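Local coordinates for PUA domain-containing protein (Aeropyrum pernix, PDB 2CX1) that probably binds RNA through its PUA domain and may act in translation initiation, although its exact role is not established, at residues K21-L26 and E41-R46; G108-I113 and V165-R170. All coordinates share one frame; numbering follows the deposited sequence.

Contact 1 of 2, residues K21-L26 and E41-R46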
loop_
_atom_site.group_PDB
_atom_site.type_symbol
_atom_site.label_atom_id
_atom_site.label_comp_id
_atom_site.label_asym_id
_atom_site.label_seq_id
_atom_site.Cartn_x
_atom_site.Cartn_y
_atom_site.Cartn_z
ATOM N N LYS A 21 6.278 -16.598 16.672
ATOM C CA LYS A 21 7.248 -16.769 15.606
ATOM C C LYS A 21 6.851 -15.986 14.321
ATOM O O LYS A 21 7.689 -15.350 13.711
ATOM C CB LYS A 21 7.412 -18.249 15.280
ATOM C CG LYS A 21 8.432 -18.530 14.159
ATOM C CD LYS A 21 8.493 -20.051 13.784
ATOM C CE LYS A 21 9.626 -20.344 12.781
ATOM N NZ LYS A 21 9.750 -21.775 12.278
ATOM N N GLU A 22 5.580 -16.008 13.945
ATOM C CA GLU A 22 5.132 -15.273 12.741
ATOM C C GLU A 22 5.264 -13.787 12.969
ATOM O O GLU A 22 5.696 -13.065 12.062
ATOM C CB GLU A 22 3.687 -15.585 12.403
ATOM C CG GLU A 22 3.473 -17.026 12.019
ATOM C CD GLU A 22 2.031 -17.343 11.768
ATOM O OE1 GLU A 22 1.178 -16.980 12.601
ATOM O OE2 GLU A 22 1.738 -17.961 10.719
ATOM N N ARG A 23 4.936 -13.324 14.179
ATOM C CA ARG A 23 5.040 -11.914 14.464
ATOM C C ARG A 23 6.477 -11.458 14.338
ATOM O O ARG A 23 6.743 -10.413 13.780
ATOM C CB ARG A 23 4.518 -11.619 15.867
ATOM C CG ARG A 23 4.446 -10.156 16.112
ATOM C CD ARG A 23 3.980 -9.831 17.500
ATOM N NE ARG A 23 3.823 -8.371 17.617
ATOM C CZ ARG A 23 2.681 -7.785 17.956
ATOM N NH1 ARG A 23 1.604 -8.527 18.218
ATOM N NH2 ARG A 23 2.617 -6.469 18.033
ATOM N N ARG A 24 7.416 -12.231 14.876
ATOM C CA ARG A 24 8.835 -11.903 14.761
ATOM C C ARG A 24 9.300 -11.909 13.280
ATOM O O ARG A 24 10.036 -11.021 12.812
ATOM C CB ARG A 24 9.671 -12.934 15.553
ATOM C CG ARG A 24 11.162 -12.701 15.492
ATOM C CD ARG A 24 11.851 -13.593 16.531
ATOM N NE ARG A 24 11.111 -13.596 17.808
ATOM C CZ ARG A 24 11.071 -12.578 18.684
ATOM N NH1 ARG A 24 10.357 -12.700 19.801
ATOM N NH2 ARG A 24 11.748 -11.436 18.454
ATOM N N SER A 25 8.892 -12.922 12.545
ATOM C CA SER A 25 9.266 -12.999 11.159
ATOM C C SER A 25 8.666 -11.781 10.422
ATOM O O SER A 25 9.296 -11.206 9.554
ATOM C CB SER A 25 8.734 -14.292 10.541
ATOM O OG SER A 25 8.821 -14.226 9.122
ATOM N N LEU A 26 7.426 -11.420 10.739
ATOM C CA LEU A 26 6.822 -10.252 10.093
ATOM C C LEU A 26 7.697 -9.004 10.312
ATOM O O LEU A 26 8.002 -8.275 9.369
ATOM C CB LEU A 26 5.391 -10.009 10.641
ATOM C CG LEU A 26 4.826 -8.687 10.126
ATOM C CD1 LEU A 26 4.591 -8.781 8.584
ATOM C CD2 LEU A 26 3.594 -8.316 10.847
ATOM N N GLU A 41 4.341 -2.875 19.861
ATOM C CA GLU A 41 4.543 -4.275 20.224
ATOM C C GLU A 41 3.281 -4.779 20.918
ATOM O O GLU A 41 3.090 -5.974 21.113
ATOM C CB GLU A 41 5.709 -4.452 21.200
ATOM C CG GLU A 41 7.013 -3.898 20.712
ATOM C CD GLU A 41 7.248 -2.456 21.168
ATOM O OE1 GLU A 41 6.334 -1.602 21.008
ATOM O OE2 GLU A 41 8.360 -2.182 21.688
ATOM N N LYS A 42 2.425 -3.854 21.309
ATOM C CA LYS A 42 1.212 -4.244 21.993
ATOM C C LYS A 42 0.038 -4.404 21.044
ATOM O O LYS A 42 -1.023 -4.889 21.441
ATOM C CB LYS A 42 0.902 -3.223 23.084
ATOM C CG LYS A 42 1.986 -3.197 24.167
ATOM C CD LYS A 42 1.863 -1.970 25.045
ATOM C CE LYS A 42 3.031 -1.855 26.025
ATOM N NZ LYS A 42 2.930 -0.554 26.780
ATOM N N ALA A 43 0.233 -4.008 19.788
ATOM C CA ALA A 43 -0.857 -4.113 18.794
ATOM C C ALA A 43 -1.223 -5.599 18.553
ATOM O O ALA A 43 -0.365 -6.438 18.490
ATOM C CB ALA A 43 -0.410 -3.461 17.475
ATOM N N ASP A 44 -2.506 -5.894 18.422
ATOM C CA ASP A 44 -2.995 -7.239 18.177
ATOM C C ASP A 44 -2.908 -7.529 16.655
ATOM O O ASP A 44 -3.592 -6.874 15.836
ATOM C CB ASP A 44 -4.439 -7.311 18.655
ATOM C CG ASP A 44 -5.082 -8.672 18.433
ATOM O OD1 ASP A 44 -4.357 -9.641 18.151
ATOM O OD2 ASP A 44 -6.324 -8.787 18.547
ATOM N N LEU A 45 -2.074 -8.497 16.296
ATOM C CA LEU A 45 -1.907 -8.873 14.887
ATOM C C LEU A 45 -2.624 -10.179 14.544
ATOM O O LEU A 45 -2.427 -11.219 15.216
ATOM C CB LEU A 45 -0.427 -9.008 14.546
ATOM C CG LEU A 45 0.387 -7.848 13.952
ATOM C CD1 LEU A 45 0.008 -6.532 14.534
ATOM C CD2 LEU A 45 1.847 -8.179 14.186
ATOM N N ARG A 46 -3.430 -10.141 13.476
ATOM C CA ARG A 46 -4.164 -11.326 13.053
ATOM C C ARG A 46 -4.088 -11.486 11.542
ATOM O O ARG A 46 -3.902 -10.501 10.824
ATOM C CB ARG A 46 -5.631 -11.203 13.462
ATOM C CG ARG A 46 -5.830 -11.091 14.981
ATOM C CD ARG A 46 -7.292 -10.792 15.328
ATOM N NE ARG A 46 -8.186 -11.861 14.913
ATOM C CZ ARG A 46 -8.319 -13.010 15.575
ATOM N NH1 ARG A 46 -7.617 -13.224 16.696
ATOM N NH2 ARG A 46 -9.119 -13.966 15.101
#

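Contact 2 of 2, residues G108-I113 and V165-R170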
loop_
_atom_site.group_PDB
_atom_site.type_symbol
_atom_site.label_atom_id
_atom_site.label_comp_id
_atom_site.label_asym_id
_atom_site.label_seq_id
_atom_site.Cartn_x
_atom_site.Cartn_y
_atom_site.Cartn_z
ATOM N N GLY A 108 -6.489 2.714 -11.707
ATOM C CA GLY A 108 -5.560 1.598 -11.809
ATOM C C GLY A 108 -4.323 1.868 -12.644
ATOM O O GLY A 108 -3.558 0.953 -12.922
ATOM N N ALA A 109 -4.091 3.112 -13.047
ATOM C CA ALA A 109 -2.875 3.337 -13.883
ATOM C C ALA A 109 -1.555 3.420 -13.129
ATOM O O ALA A 109 -1.523 3.797 -12.007
ATOM C CB ALA A 109 -3.019 4.646 -14.693
ATOM N N HIS A 110 -0.444 3.083 -13.786
ATOM C CA HIS A 110 0.834 3.300 -13.170
ATOM C C HIS A 110 1.053 4.820 -13.132
ATOM O O HIS A 110 0.421 5.573 -13.860
ATOM C CB HIS A 110 1.982 2.625 -13.976
ATOM C CG HIS A 110 1.935 1.136 -13.895
ATOM N ND1 HIS A 110 1.577 0.330 -14.965
ATOM C CD2 HIS A 110 2.035 0.322 -12.825
ATOM C CE1 HIS A 110 1.434 -0.913 -14.541
ATOM N NE2 HIS A 110 1.702 -0.940 -13.241
ATOM N N LEU A 111 1.971 5.269 -12.302
ATOM C CA LEU A 111 2.262 6.713 -12.166
ATOM C C LEU A 111 3.381 7.101 -13.096
ATOM O O LEU A 111 4.500 6.571 -12.953
ATOM C CB LEU A 111 2.706 7.023 -10.732
ATOM C CG LEU A 111 3.147 8.466 -10.531
ATOM C CD1 LEU A 111 2.002 9.456 -10.843
ATOM C CD2 LEU A 111 3.563 8.640 -9.075
HETATM N N MSE A 112 3.088 7.987 -14.059
HETATM C CA MSE A 112 4.125 8.441 -14.998
HETATM C C MSE A 112 4.741 9.728 -14.473
HETATM O O MSE A 112 4.067 10.573 -13.809
HETATM C CB MSE A 112 3.535 8.691 -16.417
HETATM C CG MSE A 112 2.622 7.551 -16.865
HETATM SE SE MSE A 112 3.596 5.826 -16.866
HETATM C CE MSE A 112 4.732 6.175 -18.459
ATOM N N ILE A 113 6.002 9.947 -14.858
ATOM C CA ILE A 113 6.723 11.091 -14.346
ATOM C C ILE A 113 6.064 12.447 -14.516
ATOM O O ILE A 113 6.108 13.288 -13.594
ATOM C CB ILE A 113 8.181 11.104 -14.952
ATOM C CG1 ILE A 113 8.974 9.884 -14.434
ATOM C CG2 ILE A 113 8.898 12.456 -14.630
ATOM C CD1 ILE A 113 10.219 9.499 -15.384
ATOM N N VAL A 165 6.437 5.208 -10.811
ATOM C CA VAL A 165 6.141 4.207 -9.764
ATOM C C VAL A 165 5.250 3.160 -10.350
ATOM O O VAL A 165 4.243 3.500 -11.017
ATOM C CB VAL A 165 5.379 4.882 -8.554
ATOM C CG1 VAL A 165 5.058 3.783 -7.443
ATOM C CG2 VAL A 165 6.341 5.961 -7.898
ATOM N N ARG A 166 5.632 1.912 -10.175
ATOM C CA ARG A 166 4.827 0.805 -10.673
ATOM C C ARG A 166 3.741 0.446 -9.638
ATOM O O ARG A 166 4.019 0.154 -8.437
ATOM C CB ARG A 166 5.710 -0.403 -10.938
ATOM C CG ARG A 166 4.911 -1.633 -11.335
ATOM C CD ARG A 166 5.845 -2.760 -11.805
ATOM N NE ARG A 166 7.003 -3.027 -10.949
ATOM C CZ ARG A 166 6.974 -3.778 -9.866
ATOM N NH1 ARG A 166 5.836 -4.335 -9.467
ATOM N NH2 ARG A 166 8.092 -4.048 -9.223
ATOM N N ARG A 167 2.496 0.491 -10.079
ATOM C CA ARG A 167 1.364 0.250 -9.170
ATOM C C ARG A 167 1.252 -1.159 -8.636
ATOM O O ARG A 167 1.363 -2.112 -9.387
ATOM C CB ARG A 167 0.040 0.612 -9.878
ATOM C CG ARG A 167 -1.210 0.239 -9.085
ATOM C CD ARG A 167 -1.879 -1.048 -9.635
ATOM N NE ARG A 167 -2.141 -0.966 -11.067
ATOM C CZ ARG A 167 -1.605 -1.806 -11.961
ATOM N NH1 ARG A 167 -0.799 -2.766 -11.570
ATOM N NH2 ARG A 167 -1.874 -1.702 -13.266
ATOM N N VAL A 168 1.044 -1.290 -7.320
ATOM C CA VAL A 168 0.837 -2.604 -6.736
ATOM C C VAL A 168 -0.599 -2.671 -6.192
ATOM O O VAL A 168 -1.343 -3.645 -6.450
ATOM C CB VAL A 168 1.849 -2.883 -5.580
ATOM C CG1 VAL A 168 1.365 -4.102 -4.739
ATOM C CG2 VAL A 168 3.281 -3.160 -6.212
ATOM N N HIS A 169 -0.993 -1.623 -5.469
ATOM C CA HIS A 169 -2.335 -1.555 -4.844
ATOM C C HIS A 169 -2.812 -0.104 -4.999
ATOM O O HIS A 169 -2.015 0.842 -4.906
ATOM C CB HIS A 169 -2.178 -1.955 -3.311
ATOM C CG HIS A 169 -3.329 -1.582 -2.434
ATOM N ND1 HIS A 169 -4.633 -2.009 -2.655
ATOM C CD2 HIS A 169 -3.355 -0.848 -1.288
ATOM C CE1 HIS A 169 -5.403 -1.557 -1.673
ATOM N NE2 HIS A 169 -4.657 -0.847 -0.839
ATOM N N ARG A 170 -4.103 0.089 -5.256
ATOM C CA ARG A 170 -4.620 1.434 -5.435
ATOM C C ARG A 170 -6.077 1.537 -5.017
ATOM O O ARG A 170 -6.827 0.546 -4.921
ATOM C CB ARG A 170 -4.448 1.882 -6.898
ATOM C CG ARG A 170 -5.046 0.911 -7.980
ATOM C CD ARG A 170 -6.579 1.062 -8.177
ATOM N NE ARG A 170 -7.083 0.157 -9.211
ATOM C CZ ARG A 170 -8.333 0.130 -9.647
ATOM N NH1 ARG A 170 -9.233 0.995 -9.157
ATOM N NH2 ARG A 170 -8.702 -0.821 -10.503
#

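Contact 1 of 2, residues K21-L26 and E41-R46
The backbone oxygen of A43 is gripped end-on by the guanidinium of R23. NH1 of R23 lies 2.9 Å from A43 O, almost straight out from the carbonyl, and NH2 of R23 reaches the same atom at 3.0 Å on a lone pair in the carbonyl plane. The oxygen sits only 7° out of the guanidinium plane, but both bonds are bent at hydrogen, as expected when two N-H groups converge on one acceptor. CG of R23 is anti to the backbone N (chi1 -172°), and the chain runs extended to NE, carrying the charge from helix 20-30 to the loop ahead of strand 45-51. This helix packs against the antiparallel sheet of the DUF1947 (pre-PUA) region, where L26 also touches I60. L45, the first residue of the strand, crosses R23 at about a right angle: its CD2 lies 3.8 Å from R23 CG and faces the centre of one side of the guanidinium. A lysine in its place has no flat two-pronged end, and at R23 would probably leave A43 O with one donor at most and L45 CD2 without the face that covers it. One helical turn on, L26 CD2 meets L45 CD2 at 3.8 Å, and both leucines also touch F39.

Contact 2 of 2, residues G108-I113 and V165-R170
R167 reaches from strand 163-170 to H110 and G108, beside the antiparallel pairing that adds the short edge strand 111-112 to the mixed sheet of the PUA domain. Its CB packs 3.6 Å from H110 CD2. CG is anti to the backbone N, but bends at chi2 (-103°) and chi3 fold the rest of the chain back toward the end of helix 99-106. CD of R167 passes 4.2 Å from G108 O, too far to touch it. NE then bonds to G108 O at 3.0 Å, approaching from above the carbonyl plane, while NH2 of R167 reaches G108 O at 3.2 Å, nearly in line with the carbonyl bond; the side-on grip keeps the oxygen close to the guanidinium plane. At the tip, NH1 of R167 lies 3.5 Å from H110 NE2, which sits over the rim of one guanidinium face, with ring and guanidinium planes 48° apart.

G108 ends the helix in a Schellman motif. At its backbone angles (phi 108°) a CB would be jammed against the preceding carbonyl oxygen, which by itself calls for glycine; it would also press on NE of R170, whose guanidinium lies with one face over the glycine backbone. Further along, L111 and V165 form a hydrogen-bonded antiparallel pair: L111 N donates to V165 O, and V165 N to L111 O. Their side chains share a face of the sheet and both touch V95 and M141. Beyond R167 a classic beta bulge sets V168 and H169 together opposite V142, and the chain turns a corner that brings R170 round to G108. On the face shared by the pair, CD2 of L111 lies 4.0 Å from CG2 of V165.

Contact 1 closes before contact 2 opens along the chain, and the two lie on opposite sides of its centre, their centres 29 Å apart and their nearest atoms about 14 Å. They share no helix, strand or sheet. Residues 21-26 and 41-46 join helix 20-30 to the start of strand 45-51 in the antiparallel sheet of the DUF1947 region, whereas 108-113 and 165-170 join an outermost strand of the PUA sheet to its neighbour, 163-170. Each contact therefore ties together parts of its own region. A bridge between the regions comes instead from H169 in contact 2, whose NE2 bonds to L80 N, and from V168, which touches W71.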